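Local coordinates for protein Cif-like 1 (Burkholderia cenocepacia, PDB 7JQY) that is a Cif-like protein of the alpha/beta hydrolase fold, probably an epoxide hydrolase, that assembles as an octamer, at residues B[27-39]-B[81-93]. The protein carries 1 engineered substitution. Residues are numbered along the deposited sequence; the frame is centred on the assembly and turned at random.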
ATOM      1  N   SER B  27     -30.758  18.167 -15.440  1.00 43.07           N
ATOM      2  CA  SER B  27     -30.955  17.909 -14.028  1.00 41.90           C
ATOM      3  C   SER B  27     -30.694  16.440 -13.763  1.00 40.75           C
ATOM      4  O   SER B  27     -31.012  15.580 -14.585  1.00 41.51           O
ATOM      5  CB  SER B  27     -32.379  18.267 -13.573  1.00 43.68           C
ATOM      6  OG  SER B  27     -32.658  19.621 -13.851  1.00 46.24           O
ATOM      7  N   ARG B  28     -30.155  16.159 -12.585  1.00 39.88           N
ATOM      8  CA  ARG B  28     -29.954  14.792 -12.141  1.00 37.69           C
ATOM      9  C   ARG B  28     -31.198  14.353 -11.391  1.00 40.39           C
ATOM     10  O   ARG B  28     -31.691  15.075 -10.518  1.00 44.20           O
ATOM     11  CB  ARG B  28     -28.713  14.671 -11.250  1.00 34.75           C
ATOM     12  CG  ARG B  28     -27.425  15.155 -11.910  1.00 37.76           C
ATOM     13  CD  ARG B  28     -26.245  14.924 -11.001  1.00 33.25           C
ATOM     14  NE  ARG B  28     -26.433  13.691 -10.255  1.00 34.81           N
ATOM     15  CZ  ARG B  28     -25.781  13.381  -9.143  1.00 35.57           C
ATOM     16  NH1 ARG B  28     -24.884  14.219  -8.643  1.00 38.20           N
ATOM     17  NH2 ARG B  28     -26.032  12.236  -8.529  1.00 32.99           N
ATOM     18  N   ARG B  29     -31.690  13.165 -11.721  1.00 40.30           N
ATOM     19  CA  ARG B  29     -32.922  12.642 -11.162  1.00 38.00           C
ATOM     20  C   ARG B  29     -32.738  11.159 -10.887  1.00 38.73           C
ATOM     21  O   ARG B  29     -31.867  10.495 -11.463  1.00 34.11           O
ATOM     22  CB  ARG B  29     -34.097  12.842 -12.131  1.00 39.78           C
ATOM     23  CG  ARG B  29     -35.077  13.927 -11.782  1.00 42.43           C
ATOM     24  CD  ARG B  29     -34.517  15.305 -12.033  1.00 47.12           C
ATOM     25  NE  ARG B  29     -35.371  16.322 -11.419  1.00 55.61           N
ATOM     26  CZ  ARG B  29     -34.942  17.253 -10.569  1.00 54.85           C
ATOM     27  NH1 ARG B  29     -33.642  17.415 -10.360  1.00 50.81           N
ATOM     28  NH2 ARG B  29     -35.798  18.122 -10.040  1.00 56.53           N
ATOM     29  N   TYR B  30     -33.597  10.642 -10.020  1.00 33.81           N
ATOM     30  CA  TYR B  30     -33.642   9.227  -9.692  1.00 36.87           C
ATOM     31  C   TYR B  30     -35.029   8.694 -10.004  1.00 39.48           C
ATOM     32  O   TYR B  30     -36.024   9.423  -9.940  1.00 37.30           O
ATOM     33  CB  TYR B  30     -33.330   8.953  -8.216  1.00 36.39           C
ATOM     34  CG  TYR B  30     -31.899   9.203  -7.797  1.00 35.56           C
ATOM     35  CD1 TYR B  30     -31.578  10.284  -6.982  1.00 35.36           C
ATOM     36  CD2 TYR B  30     -30.879   8.347  -8.181  1.00 35.51           C
ATOM     37  CE1 TYR B  30     -30.264  10.517  -6.583  1.00 36.30           C
ATOM     38  CE2 TYR B  30     -29.575   8.566  -7.787  1.00 35.64           C
ATOM     39  CZ  TYR B  30     -29.271   9.650  -6.985  1.00 37.21           C
ATOM     40  OH  TYR B  30     -27.972   9.875  -6.588  1.00 37.63           O
ATOM     41  N   ALA B  31     -35.087   7.418 -10.363  1.00 41.72           N
ATOM     42  CA  ALA B  31     -36.353   6.727 -10.549  1.00 41.32           C
ATOM     43  C   ALA B  31     -36.308   5.453  -9.729  1.00 41.30           C
ATOM     44  O   ALA B  31     -35.430   4.611  -9.931  1.00 40.73           O
ATOM     45  CB  ALA B  31     -36.616   6.417 -12.021  1.00 38.93           C
ATOM     46  N   GLN B  32     -37.224   5.328  -8.787  1.00 42.00           N
ATOM     47  CA  GLN B  32     -37.307   4.120  -7.988  1.00 45.49           C
ATOM     48  C   GLN B  32     -38.118   3.113  -8.786  1.00 46.37           C
ATOM     49  O   GLN B  32     -39.276   3.372  -9.131  1.00 48.95           O
ATOM     50  CB  GLN B  32     -37.934   4.397  -6.619  1.00 43.93           C
ATOM     51  CG  GLN B  32     -37.778   3.258  -5.622  1.00 44.70           C
ATOM     52  CD  GLN B  32     -36.329   3.019  -5.246  1.00 45.06           C
ATOM     53  OE1 GLN B  32     -35.620   3.944  -4.866  1.00 46.09           O
ATOM     54  NE2 GLN B  32     -35.875   1.773  -5.377  1.00 44.69           N
ATOM     55  N   LEU B  33     -37.503   1.991  -9.114  1.00 53.13           N
ATOM     56  CA  LEU B  33     -38.258   0.909  -9.704  1.00 55.39           C
ATOM     57  C   LEU B  33     -38.667   0.024  -8.544  1.00 61.95           C
ATOM     58  O   LEU B  33     -38.566   0.437  -7.386  1.00 64.41           O
ATOM     59  CB  LEU B  33     -37.435   0.198 -10.774  1.00 53.81           C
ATOM     60  CG  LEU B  33     -36.869   1.197 -11.784  1.00 52.20           C
ATOM     61  CD1 LEU B  33     -36.204   0.495 -12.966  1.00 45.82           C
ATOM     62  CD2 LEU B  33     -37.967   2.143 -12.258  1.00 48.19           C
ATOM     63  N   ASP B  34     -39.115  -1.200  -8.819  1.00 63.38           N
ATOM     64  CA  ASP B  34     -39.751  -1.942  -7.732  1.00 65.29           C
ATOM     65  C   ASP B  34     -38.776  -2.251  -6.620  1.00 67.21           C
ATOM     66  O   ASP B  34     -39.175  -2.296  -5.450  1.00 74.09           O
ATOM     67  CB  ASP B  34     -40.351  -3.257  -8.232  1.00 65.48           C
ATOM     68  CG  ASP B  34     -41.704  -3.079  -8.829  1.00 69.52           C
ATOM     69  OD1 ASP B  34     -42.430  -2.192  -8.344  1.00 70.40           O
ATOM     70  OD2 ASP B  34     -42.027  -3.810  -9.782  1.00 71.09           O
ATOM     71  N   ASP B  35     -37.504  -2.393  -6.946  1.00 69.24           N
ATOM     72  CA  ASP B  35     -36.521  -2.590  -5.902  1.00 67.34           C
ATOM     73  C   ASP B  35     -35.214  -1.856  -6.179  1.00 67.07           C
ATOM     74  O   ASP B  35     -34.496  -1.538  -5.221  1.00 64.67           O
ATOM     75  CB  ASP B  35     -36.324  -4.103  -5.705  1.00 72.63           C
ATOM     76  CG  ASP B  35     -36.248  -4.444  -4.209  1.00 79.05           C
ATOM     77  OD1 ASP B  35     -36.647  -3.567  -3.378  1.00 79.83           O
ATOM     78  OD2 ASP B  35     -36.007  -5.595  -3.857  1.00 84.68           O
ATOM     79  N   VAL B  36     -34.874  -1.608  -7.478  1.00 59.58           N
ATOM     80  CA  VAL B  36     -33.633  -0.981  -7.946  1.00 50.15           C
ATOM     81  C   VAL B  36     -33.902   0.496  -8.242  1.00 46.80           C
ATOM     82  O   VAL B  36     -34.935   0.837  -8.832  1.00 48.82           O
ATOM     83  CB  VAL B  36     -33.123  -1.677  -9.225  1.00 50.49           C
ATOM     84  CG1 VAL B  36     -31.956  -0.917  -9.853  1.00 42.42           C
ATOM     85  CG2 VAL B  36     -32.758  -3.123  -8.925  1.00 53.34           C
ATOM     86  N   ARG B  37     -32.985   1.386  -7.843  1.00 41.56           N
ATOM     87  CA  ARG B  37     -33.070   2.807  -8.197  1.00 40.82           C
ATOM     88  C   ARG B  37     -32.122   3.139  -9.348  1.00 39.44           C
ATOM     89  O   ARG B  37     -30.939   2.783  -9.304  1.00 38.18           O
ATOM     90  CB  ARG B  37     -32.755   3.699  -6.990  1.00 41.65           C
ATOM     91  CG  ARG B  37     -32.844   5.217  -7.261  1.00 39.80           C
ATOM     92  CD  ARG B  37     -32.655   6.030  -5.965  1.00 37.97           C
ATOM     93  NE  ARG B  37     -31.247   6.052  -5.581  1.00 39.42           N
ATOM     94  CZ  ARG B  37     -30.731   6.742  -4.568  1.00 41.61           C
ATOM     95  NH1 ARG B  37     -31.501   7.497  -3.792  1.00 36.24           N
ATOM     96  NH2 ARG B  37     -29.424   6.672  -4.332  1.00 35.11           N
ATOM     97  N   LEU B  38     -32.648   3.813 -10.375  1.00 37.40           N
ATOM     98  CA  LEU B  38     -31.863   4.234 -11.526  1.00 40.05           C
ATOM     99  C   LEU B  38     -31.677   5.745 -11.510  1.00 39.88           C
ATOM    100  O   LEU B  38     -32.608   6.495 -11.196  1.00 41.77           O
ATOM    101  CB  LEU B  38     -32.519   3.823 -12.852  1.00 38.84           C
ATOM    102  CG  LEU B  38     -32.547   2.336 -13.209  1.00 39.10           C
ATOM    103  CD1 LEU B  38     -32.803   2.168 -14.702  1.00 39.34           C
ATOM    104  CD2 LEU B  38     -31.272   1.621 -12.789  1.00 36.58           C
ATOM    105  N   HIS B  39     -30.468   6.175 -11.869  1.00 37.35           N
ATOM    106  CA  HIS B  39     -30.102   7.576 -12.002  1.00 33.75           C
ATOM    107  C   HIS B  39     -30.128   7.980 -13.471  1.00 37.19           C
ATOM    108  O   HIS B  39     -29.746   7.200 -14.349  1.00 34.28           O
ATOM    109  CB  HIS B  39     -28.712   7.808 -11.403  1.00 34.54           C
ATOM    110  CG  HIS B  39     -28.139   9.162 -11.678  1.00 34.46           C
ATOM    111  ND1 HIS B  39     -27.207   9.385 -12.669  1.00 33.79           N
ATOM    112  CD2 HIS B  39     -28.339  10.357 -11.071  1.00 35.31           C
ATOM    113  CE1 HIS B  39     -26.871  10.662 -12.674  1.00 35.83           C
ATOM    114  NE2 HIS B  39     -27.543  11.274 -11.713  1.00 37.48           N
ATOM    115  N   VAL B  81     -29.640   7.788 -19.262  1.00 35.28           N
ATOM    116  CA  VAL B  81     -29.821   6.929 -18.097  1.00 35.62           C
ATOM    117  C   VAL B  81     -28.506   6.241 -17.754  1.00 37.86           C
ATOM    118  O   VAL B  81     -27.808   5.737 -18.640  1.00 32.37           O
ATOM    119  CB  VAL B  81     -30.927   5.882 -18.356  1.00 36.67           C
ATOM    120  CG1 VAL B  81     -31.250   5.114 -17.085  1.00 38.31           C
ATOM    121  CG2 VAL B  81     -32.161   6.545 -18.931  1.00 37.41           C
ATOM    122  N   ASP B  82     -28.175   6.209 -16.462  1.00 36.13           N
ATOM    123  CA  ASP B  82     -27.212   5.239 -15.950  1.00 35.92           C
ATOM    124  C   ASP B  82     -27.958   3.925 -15.771  1.00 37.14           C
ATOM    125  O   ASP B  82     -28.781   3.808 -14.855  1.00 35.05           O
ATOM    126  CB  ASP B  82     -26.616   5.689 -14.617  1.00 34.17           C
ATOM    127  CG  ASP B  82     -25.617   6.843 -14.756  1.00 36.90           C
ATOM    128  OD1 ASP B  82     -25.025   7.020 -15.852  1.00 32.09           O
ATOM    129  OD2 ASP B  82     -25.411   7.559 -13.740  1.00 33.35           O
ATOM    130  N   TYR B  83     -27.684   2.929 -16.620  1.00 32.64           N
ATOM    131  CA  TYR B  83     -28.464   1.702 -16.492  1.00 36.82           C
ATOM    132  C   TYR B  83     -28.068   0.944 -15.225  1.00 35.95           C
ATOM    133  O   TYR B  83     -27.141   1.328 -14.505  1.00 36.61           O
ATOM    134  CB  TYR B  83     -28.349   0.808 -17.741  1.00 33.34           C
ATOM    135  CG  TYR B  83     -26.981   0.401 -18.242  1.00 33.04           C
ATOM    136  CD1 TYR B  83     -26.025  -0.151 -17.406  1.00 32.79           C
ATOM    137  CD2 TYR B  83     -26.678   0.505 -19.603  1.00 35.63           C
ATOM    138  CE1 TYR B  83     -24.784  -0.540 -17.894  1.00 33.95           C
ATOM    139  CE2 TYR B  83     -25.458   0.120 -20.101  1.00 34.57           C
ATOM    140  CZ  TYR B  83     -24.514  -0.407 -19.251  1.00 36.34           C
ATOM    141  OH  TYR B  83     -23.295  -0.784 -19.768  1.00 32.85           O
ATOM    142  N   ARG B  84     -28.809  -0.132 -14.944  1.00 36.07           N
ATOM    143  CA  ARG B  84     -28.605  -0.933 -13.736  1.00 36.01           C
ATOM    144  C   ARG B  84     -27.131  -1.267 -13.543  1.00 38.87           C
ATOM    145  O   ARG B  84     -26.482  -1.804 -14.449  1.00 38.26           O
ATOM    146  CB  ARG B  84     -29.440  -2.221 -13.796  1.00 36.96           C
ATOM    147  CG  ARG B  84     -29.207  -3.177 -12.612  1.00 40.81           C
ATOM    148  CD  ARG B  84     -29.961  -4.512 -12.762  1.00 41.90           C
ATOM    149  NE  ARG B  84     -31.407  -4.311 -12.832  1.00 43.71           N
ATOM    150  CZ  ARG B  84     -32.308  -4.928 -12.071  1.00 42.00           C
ATOM    151  NH1 ARG B  84     -33.594  -4.652 -12.233  1.00 45.24           N
ATOM    152  NH2 ARG B  84     -31.937  -5.827 -11.168  1.00 42.01           N
ATOM    153  N   GLY B  85     -26.593  -0.881 -12.383  1.00 35.42           N
ATOM    154  CA  GLY B  85     -25.221  -1.177 -12.024  1.00 33.06           C
ATOM    155  C   GLY B  85     -24.208  -0.106 -12.385  1.00 33.81           C
ATOM    156  O   GLY B  85     -23.056  -0.193 -11.946  1.00 35.61           O
ATOM    157  N   ALA B  86     -24.583   0.891 -13.176  1.00 33.73           N
ATOM    158  CA  ALA B  86     -23.634   1.869 -13.685  1.00 37.22           C
ATOM    159  C   ALA B  86     -23.840   3.259 -13.095  1.00 35.51           C
ATOM    160  O   ALA B  86     -24.962   3.663 -12.781  1.00 33.49           O
ATOM    161  CB  ALA B  86     -23.724   1.963 -15.213  1.00 33.48           C
ATOM    162  N   GLY B  87     -22.747   4.022 -13.052  1.00 32.21           N
ATOM    163  CA  GLY B  87     -22.839   5.410 -12.642  1.00 34.70           C
ATOM    164  C   GLY B  87     -23.381   5.511 -11.229  1.00 34.89           C
ATOM    165  O   GLY B  87     -22.945   4.800 -10.317  1.00 33.50           O
ATOM    166  N   GLU B  88     -24.363   6.390 -11.053  1.00 34.32           N
ATOM    167  CA  GLU B  88     -25.000   6.643  -9.775  1.00 36.27           C
ATOM    168  C   GLU B  88     -26.201   5.738  -9.524  1.00 38.69           C
ATOM    169  O   GLU B  88     -26.925   5.940  -8.548  1.00 35.42           O
ATOM    170  CB  GLU B  88     -25.416   8.114  -9.701  1.00 36.33           C
ATOM    171  CG  GLU B  88     -24.245   9.067  -9.841  1.00 35.16           C
ATOM    172  CD  GLU B  88     -23.237   8.894  -8.714  1.00 38.63           C
ATOM    173  OE1 GLU B  88     -23.636   8.947  -7.530  1.00 34.18           O
ATOM    174  OE2 GLU B  88     -22.041   8.695  -9.010  1.00 42.49           O
ATOM    175  N   SER B  89     -26.432   4.754 -10.383  1.00 37.36           N
ATOM    176  CA  SER B  89     -27.548   3.848 -10.179  1.00 38.44           C
ATOM    177  C   SER B  89     -27.195   2.770  -9.154  1.00 37.51           C
ATOM    178  O   SER B  89     -26.030   2.580  -8.783  1.00 33.82           O
ATOM    179  CB  SER B  89     -27.939   3.213 -11.509  1.00 35.76           C
ATOM    180  OG  SER B  89     -28.624   4.162 -12.309  1.00 35.85           O
ATOM    181  N   ASP B  90     -28.232   2.090  -8.658  1.00 35.64           N
ATOM    182  CA  ASP B  90     -28.024   0.996  -7.721  1.00 35.86           C
ATOM    183  C   ASP B  90     -27.263  -0.148  -8.391  1.00 40.31           C
ATOM    184  O   ASP B  90     -27.246  -0.283  -9.619  1.00 36.19           O
ATOM    185  CB  ASP B  90     -29.358   0.494  -7.173  1.00 42.31           C
ATOM    186  CG  ASP B  90     -29.930   1.423  -6.110  1.00 41.19           C
ATOM    187  OD1 ASP B  90     -29.248   2.423  -5.775  1.00 38.16           O
ATOM    188  OD2 ASP B  90     -31.056   1.165  -5.639  1.00 43.15           O
ATOM    189  N   LYS B  91     -26.631  -0.986  -7.559  1.00 40.33           N
ATOM    190  CA  LYS B  91     -25.853  -2.137  -8.015  1.00 40.33           C
ATOM    191  C   LYS B  91     -26.419  -3.401  -7.377  1.00 41.58           C
ATOM    192  O   LYS B  91     -25.816  -3.965  -6.451  1.00 40.24           O
ATOM    193  CB  LYS B  91     -24.370  -1.990  -7.678  1.00 39.63           C
ATOM    194  CG  LYS B  91     -23.613  -1.014  -8.567  1.00 39.28           C
ATOM    195  CD  LYS B  91     -23.500   0.343  -7.902  1.00 41.45           C
ATOM    196  CE  LYS B  91     -22.787   1.352  -8.795  1.00 36.77           C
ATOM    197  NZ  LYS B  91     -23.128   2.746  -8.360  1.00 39.41           N
ATOM    198  N   PRO B  92     -27.566  -3.887  -7.858  1.00 41.16           N
ATOM    199  CA  PRO B  92     -28.152  -5.100  -7.267  1.00 44.33           C
ATOM    200  C   PRO B  92     -27.353  -6.359  -7.585  1.00 44.19           C
ATOM    201  O   PRO B  92     -26.361  -6.307  -8.320  1.00 41.12           O
ATOM    202  CB  PRO B  92     -29.557  -5.151  -7.887  1.00 43.82           C
ATOM    203  CG  PRO B  92     -29.442  -4.386  -9.149  1.00 43.71           C
ATOM    204  CD  PRO B  92     -28.424  -3.307  -8.907  1.00 41.57           C
ATOM    205  N   LEU B  93     -27.771  -7.490  -7.007  1.00 42.86           N
ATOM    206  CA  LEU B  93     -27.066  -8.753  -7.206  1.00 42.94           C
ATOM    207  C   LEU B  93     -27.174  -9.240  -8.653  1.00 44.87           C
ATOM    208  O   LEU B  93     -26.184  -9.697  -9.241  1.00 44.95           O
ATOM    209  CB  LEU B  93     -27.617  -9.800  -6.241  1.00 43.42           C
ATOM    210  CG  LEU B  93     -27.149 -11.246  -6.383  1.00 43.98           C
ATOM    211  CD1 LEU B  93     -25.716 -11.385  -5.931  1.00 46.47           C
ATOM    212  CD2 LEU B  93     -28.061 -12.166  -5.584  1.00 52.79           C
TER
HETATM  213  O   HOH W   1     -23.865  11.854  -6.696  1.00 39.11           O
HETATM  214  O   HOH W   2     -32.823   1.909  -3.894  1.00 41.52           O
HETATM  215  O   HOH W   3     -28.874   4.640  -6.743  1.00 33.85           O
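H39 and D82 meet where antiparallel strands 26-32 and 37-43, at one side of the alpha/beta-hydrolase sheet, pack against the end of 77-82 and the turns after it. This is the tight part. H39 ND1 donates to D82 OD2 at 2.8 Å from above the carboxylate plane, while E88 N reaches OD2 from the opposite face; OD1 accepts from W61 N, so both oxygens together hold the group's rotation. With H39 CG anti to the backbone N (chi1 171°), the imidazole runs alongside E88 and takes its CB over one face, a CH-pi contact of 3.8 Å from CB to the H39 ring centroid. R28 NE holds the far nitrogen, NE2. S89 OG accepts a nearly straight bond from H39 N (174°) and donates its own hydrogen bond to D82 O, with L38 CD2 lying against the hydroxyl. V36 CG2 touches P92 CG and lies over one face of the R84 guanidinium, which is salt-bridged to D104.

The other side is wetter. Waters link R28 to E88 OE1 and R37 NE to E88 O. K196 of a second subunit pairs with E88, and its carbonyl accepts from R37 NH2, bringing this side into the octamer interface. The ordered part here is backbone-held: D90 N donates to R37 O, and R37 N returns a bond to D90 OD2, both 2.9 Å.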